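Local atomic coordinates of polyketide synthase PksJ (Bacillus subtilis subsp. subtilis, PDB entry 4J1Q), a protein that catalyses NADPH-dependent, stereoselective alpha- and beta-ketoreduction of polyketide intermediates on the bacillaene assembly line through its ketoreductase domain. Residues M197-E202 with L330-F335; V204-G209 with G282-I287; R228-L233 with G254-Y259; F375-S380 with V424-Q429. All coordinates share one frame; numbering follows the deposited sequence.

Contact 1 (M197-E202 with L330-F335); sequences MPWRDE and LDFFIF
Pro198 lays the CB-CG side of its ring beside the ring of Phe332, with Pro198 CB 3.7 Å from Phe332 CE2. Trp199 reaches the same aromatic from further round. Its CB starts off away from Phe332, but the indole swings back, bringing Trp199 CZ3 to 3.7 Å from Phe332 CZ. The two rings meet obliquely, their planes at 83° and their centroids 5.9 Å apart. Pro198 CG also lies over the centre of the six-membered part of the indole, 4.0 Å above its plane, and so packs against both aromatics. In Phe332, chi1 of 57° sets CG between the backbone N and the carbonyl carbon, directing the ring at the loop. This loop leads into the first strand of the Rossmann fold, 204-208, while Phe332 opens strand 332-338 of the same fold; the contact therefore joins the lead-in loop to the start of an inner strand. Toward solvent the chemistry turns ionic. Arg200, extended from CG to NE, forms a salt bridge from NH2 to Asp331 OD1 at 2.6 Å, and its NE is 2.9 Å from Asp331 OD2. The carboxylate nevertheless sits over one face of the guanidinium, the planes 58° apart, unlike a flat two-pronged pairing. Outside the pair, Trp199 NE1 is hydrogen-bonded to Tyr420 OH on helix 412-425, while the backbone N of Arg200 is bonded to Tyr205 OH.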
# COMPACT_ATOMS: atom_id res chain seq x y z
N MET A 197 -12.71 20.33 5.23
CA MET A 197 -11.38 20.02 5.73
C MET A 197 -11.35 19.48 7.15
O MET A 197 -12.27 19.72 7.93
CB MET A 197 -10.47 21.22 5.60
CG MET A 197 -10.38 21.69 4.16
SD MET A 197 -9.56 23.28 4.02
CE MET A 197 -9.30 23.33 2.25
N PRO A 198 -10.30 18.73 7.47
CA PRO A 198 -10.22 17.97 8.71
C PRO A 198 -9.49 18.72 9.84
O PRO A 198 -9.35 18.19 10.94
CB PRO A 198 -9.39 16.75 8.30
CG PRO A 198 -8.50 17.27 7.22
CD PRO A 198 -9.38 18.22 6.45
N TRP A 199 -9.02 19.92 9.54
CA TRP A 199 -8.15 20.66 10.47
C TRP A 199 -8.84 21.20 11.70
O TRP A 199 -9.90 21.83 11.60
CB TRP A 199 -7.45 21.78 9.73
CG TRP A 199 -6.81 21.33 8.45
CD1 TRP A 199 -6.99 21.86 7.17
CD2 TRP A 199 -5.91 20.19 8.26
NE1 TRP A 199 -6.19 21.20 6.25
CE2 TRP A 199 -5.55 20.17 6.84
CE3 TRP A 199 -5.35 19.25 9.11
CZ2 TRP A 199 -4.69 19.24 6.31
CZ3 TRP A 199 -4.47 18.31 8.57
CH2 TRP A 199 -4.16 18.29 7.20
N ARG A 200 -8.24 20.96 12.86
CA ARG A 200 -8.54 21.70 14.09
C ARG A 200 -7.48 22.76 14.33
O ARG A 200 -6.28 22.45 14.42
CB ARG A 200 -8.59 20.76 15.29
CG ARG A 200 -9.71 19.74 15.23
CD ARG A 200 -9.70 18.85 16.45
NE ARG A 200 -10.76 17.85 16.37
CZ ARG A 200 -10.94 16.88 17.26
NH1 ARG A 200 -10.13 16.78 18.31
NH2 ARG A 200 -11.92 16.00 17.08
N ASP A 201 -7.94 24.01 14.50
CA ASP A 201 -7.05 25.16 14.55
C ASP A 201 -6.03 25.01 15.66
O ASP A 201 -4.84 25.28 15.47
CB ASP A 201 -7.83 26.46 14.73
CG ASP A 201 -8.38 27.00 13.42
OD1 ASP A 201 -7.58 27.31 12.50
OD2 ASP A 201 -9.61 27.11 13.31
N GLU A 202 -6.47 24.50 16.80
CA GLU A 202 -5.53 23.93 17.76
C GLU A 202 -5.50 22.41 17.64
O GLU A 202 -6.37 21.81 17.03
CB GLU A 202 -5.86 24.39 19.18
CG GLU A 202 -5.85 25.91 19.36
CD GLU A 202 -5.47 26.35 20.77
OE1 GLU A 202 -6.06 25.82 21.73
OE2 GLU A 202 -4.61 27.26 20.90
N LEU A 330 -8.18 10.23 17.41
CA LEU A 330 -7.78 10.82 16.13
C LEU A 330 -8.97 11.25 15.28
O LEU A 330 -9.99 10.56 15.25
CB LEU A 330 -6.94 9.82 15.32
CG LEU A 330 -5.62 9.33 15.92
CD1 LEU A 330 -5.04 8.19 15.09
CD2 LEU A 330 -4.62 10.47 16.00
N ASP A 331 -8.80 12.33 14.52
CA ASP A 331 -9.74 12.67 13.45
C ASP A 331 -9.46 11.82 12.19
O ASP A 331 -10.38 11.52 11.43
CB ASP A 331 -9.66 14.17 13.12
CG ASP A 331 -9.86 15.08 14.36
OD1 ASP A 331 -10.47 14.64 15.37
OD2 ASP A 331 -9.38 16.25 14.32
N PHE A 332 -8.21 11.42 11.99
CA PHE A 332 -7.82 10.63 10.82
C PHE A 332 -6.49 9.88 11.01
O PHE A 332 -5.67 10.23 11.87
CB PHE A 332 -7.77 11.50 9.56
CG PHE A 332 -6.83 12.69 9.67
CD1 PHE A 332 -5.45 12.50 9.70
CD2 PHE A 332 -7.34 13.99 9.71
CE1 PHE A 332 -4.60 13.59 9.79
CE2 PHE A 332 -6.50 15.08 9.81
CZ PHE A 332 -5.13 14.88 9.85
N PHE A 333 -6.32 8.81 10.24
CA PHE A 333 -5.03 8.17 10.08
C PHE A 333 -4.90 7.86 8.59
O PHE A 333 -5.62 7.02 8.06
CB PHE A 333 -4.99 6.88 10.91
CG PHE A 333 -3.60 6.35 11.20
CD1 PHE A 333 -2.54 6.59 10.33
CD2 PHE A 333 -3.39 5.47 12.25
CE1 PHE A 333 -1.28 6.02 10.55
CE2 PHE A 333 -2.14 4.90 12.48
CZ PHE A 333 -1.08 5.15 11.61
N ILE A 334 -4.09 8.66 7.90
CA ILE A 334 -3.97 8.57 6.45
C ILE A 334 -2.61 8.05 6.03
O ILE A 334 -1.58 8.59 6.45
CB ILE A 334 -4.19 9.94 5.80
CG1 ILE A 334 -5.68 10.34 5.84
CG2 ILE A 334 -3.63 9.95 4.38
CD1 ILE A 334 -5.89 11.84 5.82
N PHE A 335 -2.59 6.98 5.24
CA PHE A 335 -1.34 6.44 4.72
C PHE A 335 -1.04 7.08 3.37
O PHE A 335 -1.90 7.09 2.49
CB PHE A 335 -1.43 4.91 4.52
CG PHE A 335 -2.14 4.18 5.61
CD1 PHE A 335 -2.85 3.02 5.33
CD2 PHE A 335 -2.05 4.60 6.93
CE1 PHE A 335 -3.56 2.35 6.32
CE2 PHE A 335 -2.75 3.94 7.93
CZ PHE A 335 -3.50 2.81 7.63

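Contact 2 (V204-G209 with G282-I287); sequences VYLITG and GTLNGI. With NDP (NADPH dihydro-nicotinamide-adenine-dinucleotide phosphate), chain B.
Leu206 CD2 is the methyl on which the apolar centre closes, lying 3.3 Å from Leu284 CD2 and 3.3 Å from Ile287 CD1. Leu206 and Ile287 run side by side and point the same way, as parallel-strand neighbours do, whereas Leu284 comes across Leu206 at about a right angle. From the other methyl of Leu284, CD1, a further contact of 3.4 Å runs to Val204 CG1. The opposite face of the sheet carries Tyr205, whose ring turns its edge to the backbone at Gly286, with Tyr205 CD1 3.5 Å from Gly286 N; glycine lets the ring lie this close to the chain. Along the backbone, Leu206 N donates to Gly286 O over 3.1 Å at 159°, the regular parallel bond. One step earlier, Asn285 N donates to Val204 O, although the modelled length of 2.5 Å is very short and doubtful in detail. At the far end of the first strand, Gly209 brings its CA to 3.3 Å from O4B of NADPH, consistent with the glycine-rich turn that follows the first strand in short-chain dehydrogenases and reductases. Strand 204-208 is flanked by strands 286-289 and 230-234; Leu206 also touches Val232, and Leu284 extends the apolar layer to Leu274 and Ile277 of helix 267-280.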
# COMPACT_ATOMS: atom_id res chain seq x y z
N VAL A 204 -3.03 18.47 17.51
CA VAL A 204 -1.75 17.92 17.11
C VAL A 204 -1.84 17.01 15.88
O VAL A 204 -2.68 16.11 15.82
CB VAL A 204 -1.07 17.16 18.26
CG1 VAL A 204 0.29 16.63 17.80
CG2 VAL A 204 -0.89 18.09 19.45
N TYR A 205 -0.96 17.25 14.91
CA TYR A 205 -0.80 16.39 13.76
C TYR A 205 0.66 15.99 13.67
O TYR A 205 1.56 16.81 13.88
CB TYR A 205 -1.24 17.12 12.48
CG TYR A 205 -2.64 17.70 12.58
CD1 TYR A 205 -3.74 16.87 12.83
CD2 TYR A 205 -2.86 19.08 12.54
CE1 TYR A 205 -5.03 17.40 12.99
CE2 TYR A 205 -4.14 19.61 12.69
CZ TYR A 205 -5.21 18.78 12.94
OH TYR A 205 -6.46 19.33 13.10
N LEU A 206 0.90 14.69 13.42
CA LEU A 206 2.20 14.21 13.01
C LEU A 206 2.26 13.63 11.62
O LEU A 206 1.31 13.03 11.11
CB LEU A 206 2.81 13.24 14.03
CG LEU A 206 2.37 11.78 14.04
CD1 LEU A 206 3.46 10.91 14.64
CD2 LEU A 206 1.13 11.69 14.89
N ILE A 207 3.43 13.79 11.01
CA ILE A 207 3.71 13.25 9.73
C ILE A 207 5.01 12.48 9.86
O ILE A 207 6.08 13.07 10.09
CB ILE A 207 3.87 14.38 8.69
CG1 ILE A 207 2.78 15.45 8.88
CG2 ILE A 207 3.87 13.80 7.28
CD1 ILE A 207 2.76 16.52 7.81
N THR A 208 4.90 11.14 9.85
CA THR A 208 6.07 10.32 9.74
C THR A 208 6.57 10.46 8.33
O THR A 208 5.78 10.66 7.42
CB THR A 208 5.77 8.85 10.01
OG1 THR A 208 5.04 8.30 8.91
CG2 THR A 208 4.96 8.72 11.28
N GLY A 209 7.89 10.46 8.16
CA GLY A 209 8.50 10.92 6.91
C GLY A 209 8.31 12.41 6.71
O GLY A 209 8.33 12.90 5.59
N GLY A 282 -1.72 17.74 24.64
CA GLY A 282 -3.02 17.21 25.06
C GLY A 282 -3.35 15.91 24.36
O GLY A 282 -3.72 14.92 24.99
N THR A 283 -3.21 15.92 23.04
CA THR A 283 -3.71 14.82 22.23
C THR A 283 -3.11 14.78 20.83
O THR A 283 -2.33 15.65 20.44
CB THR A 283 -5.25 14.85 22.13
OG1 THR A 283 -5.67 16.06 21.48
CG2 THR A 283 -5.88 14.76 23.50
N LEU A 284 -3.49 13.75 20.09
CA LEU A 284 -3.16 13.68 18.69
C LEU A 284 -4.44 13.83 17.87
O LEU A 284 -5.38 13.08 18.06
CB LEU A 284 -2.49 12.33 18.42
CG LEU A 284 -1.53 12.21 17.25
CD1 LEU A 284 -0.62 13.43 17.14
CD2 LEU A 284 -0.72 10.93 17.46
N ASN A 285 -4.47 14.81 16.97
CA ASN A 285 -5.65 15.05 16.12
C ASN A 285 -5.59 14.37 14.76
O ASN A 285 -6.55 14.41 14.00
CB ASN A 285 -5.86 16.54 15.90
CG ASN A 285 -6.33 17.24 17.15
OD1 ASN A 285 -6.93 16.62 18.05
ND2 ASN A 285 -6.04 18.53 17.24
N GLY A 286 -4.44 13.80 14.41
CA GLY A 286 -4.23 13.33 13.05
C GLY A 286 -2.85 12.77 12.82
O GLY A 286 -1.88 13.22 13.44
N ILE A 287 -2.76 11.78 11.94
CA ILE A 287 -1.48 11.18 11.54
C ILE A 287 -1.47 10.99 10.05
O ILE A 287 -2.43 10.49 9.49
CB ILE A 287 -1.29 9.81 12.19
CG1 ILE A 287 -1.56 9.89 13.68
CG2 ILE A 287 0.10 9.27 11.92
CD1 ILE A 287 -0.70 8.96 14.49
PA NDP B . 10.85 11.28 0.43
O1A NDP B . 11.88 10.14 0.31
O2A NDP B . 11.17 12.72 0.16
O5B NDP B . 10.13 11.16 1.85
C5B NDP B . 10.21 9.96 2.61
C4B NDP B . 10.68 10.38 3.99
O4B NDP B . 10.57 9.26 4.87
C3B NDP B . 12.16 10.72 3.96
O3B NDP B . 12.22 12.09 4.45
C2B NDP B . 12.82 9.76 4.95
O2B NDP B . 13.71 10.48 5.85
C1B NDP B . 11.67 9.24 5.78
N9A NDP B . 11.97 7.83 6.17
C8A NDP B . 12.45 6.83 5.35
N7A NDP B . 12.57 5.68 6.12
C5A NDP B . 12.10 5.96 7.41
C6A NDP B . 11.98 5.23 8.58
N6A NDP B . 12.39 3.92 8.67
N1A NDP B . 11.47 5.82 9.70
C2A NDP B . 11.11 7.13 9.68
N3A NDP B . 11.26 7.87 8.56
C4A NDP B . 11.71 7.31 7.40
O3 NDP B . 9.60 10.85 -0.50
PN NDP B . 8.29 11.75 -0.58
O1N NDP B . 8.22 12.13 -2.06
O2N NDP B . 8.22 12.74 0.57
O5D NDP B . 7.13 10.65 -0.31
C5D NDP B . 6.26 10.70 0.82
C4D NDP B . 5.45 9.38 0.84
O4D NDP B . 4.51 9.39 -0.25
C3D NDP B . 6.36 8.16 0.61
O3D NDP B . 5.99 7.07 1.48
C2D NDP B . 6.14 7.83 -0.83
O2D NDP B . 6.28 6.41 -1.00
C1D NDP B . 4.72 8.31 -1.14
N1N NDP B . 4.60 8.76 -2.54
C2N NDP B . 5.28 9.84 -3.01
C3N NDP B . 5.20 10.23 -4.37
C7N NDP B . 5.97 11.45 -4.86
O7N NDP B . 5.64 11.96 -5.95
N7N NDP B . 7.04 11.92 -4.18
C4N NDP B . 4.45 9.44 -5.28
C5N NDP B . 3.78 8.31 -4.77
C6N NDP B . 3.89 7.99 -3.39
P2B NDP B . 14.98 9.76 6.55
O1X NDP B . 15.70 9.10 5.35
O2X NDP B . 15.62 10.97 7.22
O3X NDP B . 14.42 8.74 7.53

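Contact 3 (R228-L233 with G254-Y259); sequences RSTIVL and GAEVVY
This is a parallel strand pair at the margin of the Rossmann sheet: strand 230-234 and strand 256-259, the outermost of that half within the chain, joined by a beta-alpha-beta crossover through helix 241-252. The short strand axes approach to 4.7 Å and differ by 16° in direction. Glu256 spans the start, its N donating to Ser229 O at 2.8 Å and its O accepting from Ile231 N at 2.9 Å. Val258 repeats the pattern less tightly: its N bonds Ile231 O at 3.2 Å, and its O receives only a weak bond from Leu233 N. On one face Val257 fits between two neighbours, its CG1 4.1 Å from Ile231 CB and 4.0 Å from Leu233 CG. That methyl stands anti to the backbone N (chi1 -157°), which aims it back over strand 230-234. The same face is covered by helix 213-226, where Ile231 meets Ile222 and Leu233 meets Leu216. Ser229 OG lies 3.2 Å from Ala255 CB, yet its polar partner is Thr226 OG1. Tyr259 lays its ring beside the carbonyl of Leu233, with CD1 3.1 Å from Leu233 O, and its hydroxyl bonds Ser237 O. Backbone bonds thus set the register while aliphatic groups seal the helix side, and because Ser237 OG also binds NADPH, Tyr259 probably helps position the loop that holds the cofactor.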
# COMPACT_ATOMS: atom_id res chain seq x y z
N ARG A 228 -3.23 27.94 14.99
CA ARG A 228 -2.45 27.70 16.21
C ARG A 228 -2.03 26.24 16.34
O ARG A 228 -2.10 25.65 17.42
CB ARG A 228 -3.26 28.06 17.46
CG ARG A 228 -3.73 29.50 17.55
CD ARG A 228 -4.59 29.67 18.81
NE ARG A 228 -5.50 30.80 18.72
CZ ARG A 228 -6.83 30.70 18.76
NH1 ARG A 228 -7.41 29.51 18.86
NH2 ARG A 228 -7.59 31.79 18.69
N SER A 229 -1.57 25.65 15.25
CA SER A 229 -1.47 24.20 15.18
C SER A 229 -0.15 23.65 15.71
O SER A 229 0.84 24.38 15.83
CB SER A 229 -1.68 23.73 13.75
OG SER A 229 -0.66 24.24 12.90
N THR A 230 -0.14 22.36 16.03
CA THR A 230 1.09 21.65 16.38
C THR A 230 1.40 20.52 15.39
O THR A 230 0.60 19.62 15.18
CB THR A 230 1.04 21.08 17.81
OG1 THR A 230 1.01 22.17 18.75
CG2 THR A 230 2.26 20.24 18.10
N ILE A 231 2.57 20.60 14.76
CA ILE A 231 2.95 19.65 13.74
C ILE A 231 4.26 18.97 14.13
O ILE A 231 5.30 19.62 14.17
CB ILE A 231 3.14 20.35 12.39
CG1 ILE A 231 2.08 21.45 12.20
CG2 ILE A 231 3.09 19.34 11.25
CD1 ILE A 231 2.19 22.20 10.89
N VAL A 232 4.18 17.67 14.44
CA VAL A 232 5.36 16.88 14.78
C VAL A 232 5.85 16.10 13.56
O VAL A 232 5.23 15.12 13.15
CB VAL A 232 5.07 15.90 15.94
CG1 VAL A 232 6.29 15.02 16.22
CG2 VAL A 232 4.71 16.66 17.19
N LEU A 233 6.93 16.58 12.97
CA LEU A 233 7.57 15.91 11.85
C LEU A 233 8.61 14.93 12.33
O LEU A 233 9.46 15.27 13.14
CB LEU A 233 8.23 16.92 10.94
CG LEU A 233 7.33 18.07 10.46
CD1 LEU A 233 8.07 18.95 9.46
CD2 LEU A 233 6.04 17.50 9.88
N GLY A 254 2.99 30.64 12.86
CA GLY A 254 2.50 30.60 14.24
C GLY A 254 2.14 29.20 14.69
O GLY A 254 1.81 28.98 15.87
N ALA A 255 2.20 28.24 13.77
CA ALA A 255 2.20 26.83 14.12
C ALA A 255 3.47 26.46 14.85
O ALA A 255 4.53 26.99 14.55
CB ALA A 255 2.04 25.96 12.88
N GLU A 256 3.37 25.50 15.76
CA GLU A 256 4.53 25.01 16.49
C GLU A 256 4.96 23.64 15.96
O GLU A 256 4.16 22.70 15.89
CB GLU A 256 4.19 24.94 17.97
CG GLU A 256 2.72 25.24 18.27
CD GLU A 256 2.38 26.74 18.21
OE1 GLU A 256 2.75 27.47 19.16
OE2 GLU A 256 1.69 27.17 17.26
N VAL A 257 6.22 23.53 15.56
CA VAL A 257 6.71 22.36 14.83
C VAL A 257 7.93 21.77 15.52
O VAL A 257 8.85 22.51 15.85
CB VAL A 257 7.09 22.73 13.38
CG1 VAL A 257 7.03 21.50 12.50
CG2 VAL A 257 6.15 23.81 12.85
N VAL A 258 7.91 20.47 15.78
CA VAL A 258 9.03 19.83 16.47
C VAL A 258 9.47 18.57 15.73
O VAL A 258 8.68 17.66 15.51
CB VAL A 258 8.65 19.46 17.92
CG1 VAL A 258 9.81 18.75 18.60
CG2 VAL A 258 8.27 20.71 18.71
N TYR A 259 10.75 18.49 15.38
CA TYR A 259 11.25 17.33 14.65
C TYR A 259 11.74 16.23 15.58
O TYR A 259 12.67 16.42 16.34
CB TYR A 259 12.34 17.71 13.67
CG TYR A 259 12.93 16.51 12.94
CD1 TYR A 259 12.25 15.91 11.89
CD2 TYR A 259 14.14 15.94 13.35
CE1 TYR A 259 12.77 14.81 11.24
CE2 TYR A 259 14.66 14.84 12.71
CZ TYR A 259 13.97 14.29 11.65
OH TYR A 259 14.49 13.20 10.99

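Contact 4 (F375-S380 with V424-Q429); sequences FGSTIS and VSDKPQ
Residues 377-380 of strand 377-383 and residues 426-429, leaving helix 412-425, run 26° apart in direction and join where Ser380 N donates to Pro428 O at 2.6 Å. Ser380 then pairs in parallel with Gln429, at the head of the seventh strand expected of a short-chain dehydrogenase-type sheet. Pro428 has no N-H to offer; its CA lies instead 3.6 Å from Thr378 O in an almost straight CH...O contact. Ile379 straddles the Lys427 carbonyl, with CG1 and CG2 each 3.5 Å from Lys427 O. Asp426, the positive-phi residue just after the helix, has CG anti to the backbone N (chi1 -153°), a setting that carries OD1 to 3.6 Å from Ser377 CB. The same oxygen forms a salt bridge with Arg366 of helix 349-370. Other polar ends also look elsewhere: Ser380 OG to Asp359, Thr378 OG1 to Arg365 and Gln429 NE2 to Asn382. Main-chain atoms therefore do the bonding between the two segments, while Arg366, salt-bridged to Asp426 and weakly bonded to Thr378 O, ties both to the neighbouring helix.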
# COMPACT_ATOMS: atom_id res chain seq x y z
N PHE A 375 -9.57 4.61 16.88
CA PHE A 375 -10.27 5.89 16.78
C PHE A 375 -9.93 6.61 15.47
O PHE A 375 -8.75 6.73 15.10
CB PHE A 375 -9.91 6.79 17.96
CG PHE A 375 -10.41 6.29 19.29
CD1 PHE A 375 -11.30 5.22 19.35
CD2 PHE A 375 -10.07 6.94 20.46
CE1 PHE A 375 -11.82 4.80 20.56
CE2 PHE A 375 -10.62 6.55 21.68
CZ PHE A 375 -11.49 5.47 21.73
N GLY A 376 -10.96 7.12 14.80
CA GLY A 376 -10.79 8.00 13.64
C GLY A 376 -10.77 7.31 12.28
O GLY A 376 -10.52 6.10 12.18
N SER A 377 -11.02 8.08 11.22
CA SER A 377 -11.20 7.50 9.90
C SER A 377 -9.86 7.18 9.22
O SER A 377 -8.92 7.97 9.28
CB SER A 377 -12.04 8.42 9.02
OG SER A 377 -11.23 9.44 8.47
N THR A 378 -9.80 6.05 8.53
CA THR A 378 -8.55 5.56 7.94
C THR A 378 -8.63 5.56 6.43
O THR A 378 -9.54 4.96 5.85
CB THR A 378 -8.24 4.13 8.39
OG1 THR A 378 -8.44 4.01 9.80
CG2 THR A 378 -6.82 3.77 8.07
N ILE A 379 -7.64 6.17 5.79
CA ILE A 379 -7.59 6.22 4.34
C ILE A 379 -6.18 5.92 3.87
O ILE A 379 -5.22 6.41 4.46
CB ILE A 379 -8.00 7.61 3.82
CG1 ILE A 379 -9.37 7.98 4.35
CG2 ILE A 379 -8.00 7.65 2.30
CD1 ILE A 379 -9.77 9.42 4.08
N SER A 380 -6.06 5.19 2.77
CA SER A 380 -4.79 5.05 2.07
C SER A 380 -4.93 5.68 0.69
O SER A 380 -5.91 5.41 -0.03
CB SER A 380 -4.42 3.56 1.96
OG SER A 380 -3.11 3.36 1.40
N VAL A 424 -13.44 13.45 2.50
CA VAL A 424 -14.89 13.57 2.56
C VAL A 424 -15.60 12.32 2.01
O VAL A 424 -16.64 11.92 2.54
CB VAL A 424 -15.42 14.86 1.88
CG1 VAL A 424 -14.53 16.05 2.20
CG2 VAL A 424 -15.57 14.69 0.37
N SER A 425 -15.03 11.69 0.99
CA SER A 425 -15.62 10.46 0.45
C SER A 425 -15.60 9.30 1.45
O SER A 425 -16.55 8.53 1.55
CB SER A 425 -14.97 10.07 -0.87
OG SER A 425 -13.65 9.57 -0.64
N ASP A 426 -14.53 9.24 2.25
CA ASP A 426 -14.44 8.31 3.39
C ASP A 426 -14.28 6.84 3.02
O ASP A 426 -14.72 5.96 3.76
CB ASP A 426 -15.59 8.48 4.38
CG ASP A 426 -15.19 8.07 5.80
OD1 ASP A 426 -13.99 7.94 6.08
OD2 ASP A 426 -16.08 7.86 6.65
N LYS A 427 -13.54 6.59 1.95
CA LYS A 427 -13.23 5.23 1.54
C LYS A 427 -11.85 4.90 2.03
O LYS A 427 -11.02 5.79 2.20
CB LYS A 427 -13.30 5.12 0.03
CG LYS A 427 -14.70 5.30 -0.52
CD LYS A 427 -14.69 5.40 -2.03
CE LYS A 427 -16.08 5.56 -2.62
NZ LYS A 427 -16.92 4.36 -2.42
N PRO A 428 -11.61 3.63 2.32
CA PRO A 428 -10.32 3.21 2.86
C PRO A 428 -9.19 3.42 1.84
O PRO A 428 -8.02 3.50 2.21
CB PRO A 428 -10.51 1.71 3.10
CG PRO A 428 -12.00 1.50 3.16
CD PRO A 428 -12.58 2.52 2.24
N GLN A 429 -9.54 3.46 0.56
CA GLN A 429 -8.53 3.50 -0.47
C GLN A 429 -8.97 4.37 -1.63
O GLN A 429 -10.02 4.13 -2.24
CB GLN A 429 -8.24 2.07 -0.98
CG GLN A 429 -6.82 1.84 -1.43
CD GLN A 429 -6.67 0.50 -2.12
OE1 GLN A 429 -7.22 -0.50 -1.67
NE2 GLN A 429 -5.96 0.49 -3.24

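Overall arrangement
Read from the N terminus, contact 1 opens first, in the loop before strand 204-208, and closes a long loop at strand 332-338. Contact 2 nests inside it, returning strand 204-208 to strand 286-289, and contact 3 nests deeper, closing the crossover from strand 230-234 to strand 256-259. Contact 4 follows in series and adds strand 429-435 to strand 377-383. Backbone bonds stitch them together: Thr230 and Val232 to Tyr205, Ile334 to Ile287, and Phe333 and Phe335 to strand 377-383. The resulting strand order, 256-259, 230-234, 204-208, 286-289, 332-338, 377-383, 429-435, is the parallel Rossmann arrangement. Contacts 3 and 4, toward its two sides, have centres about 24 Å apart.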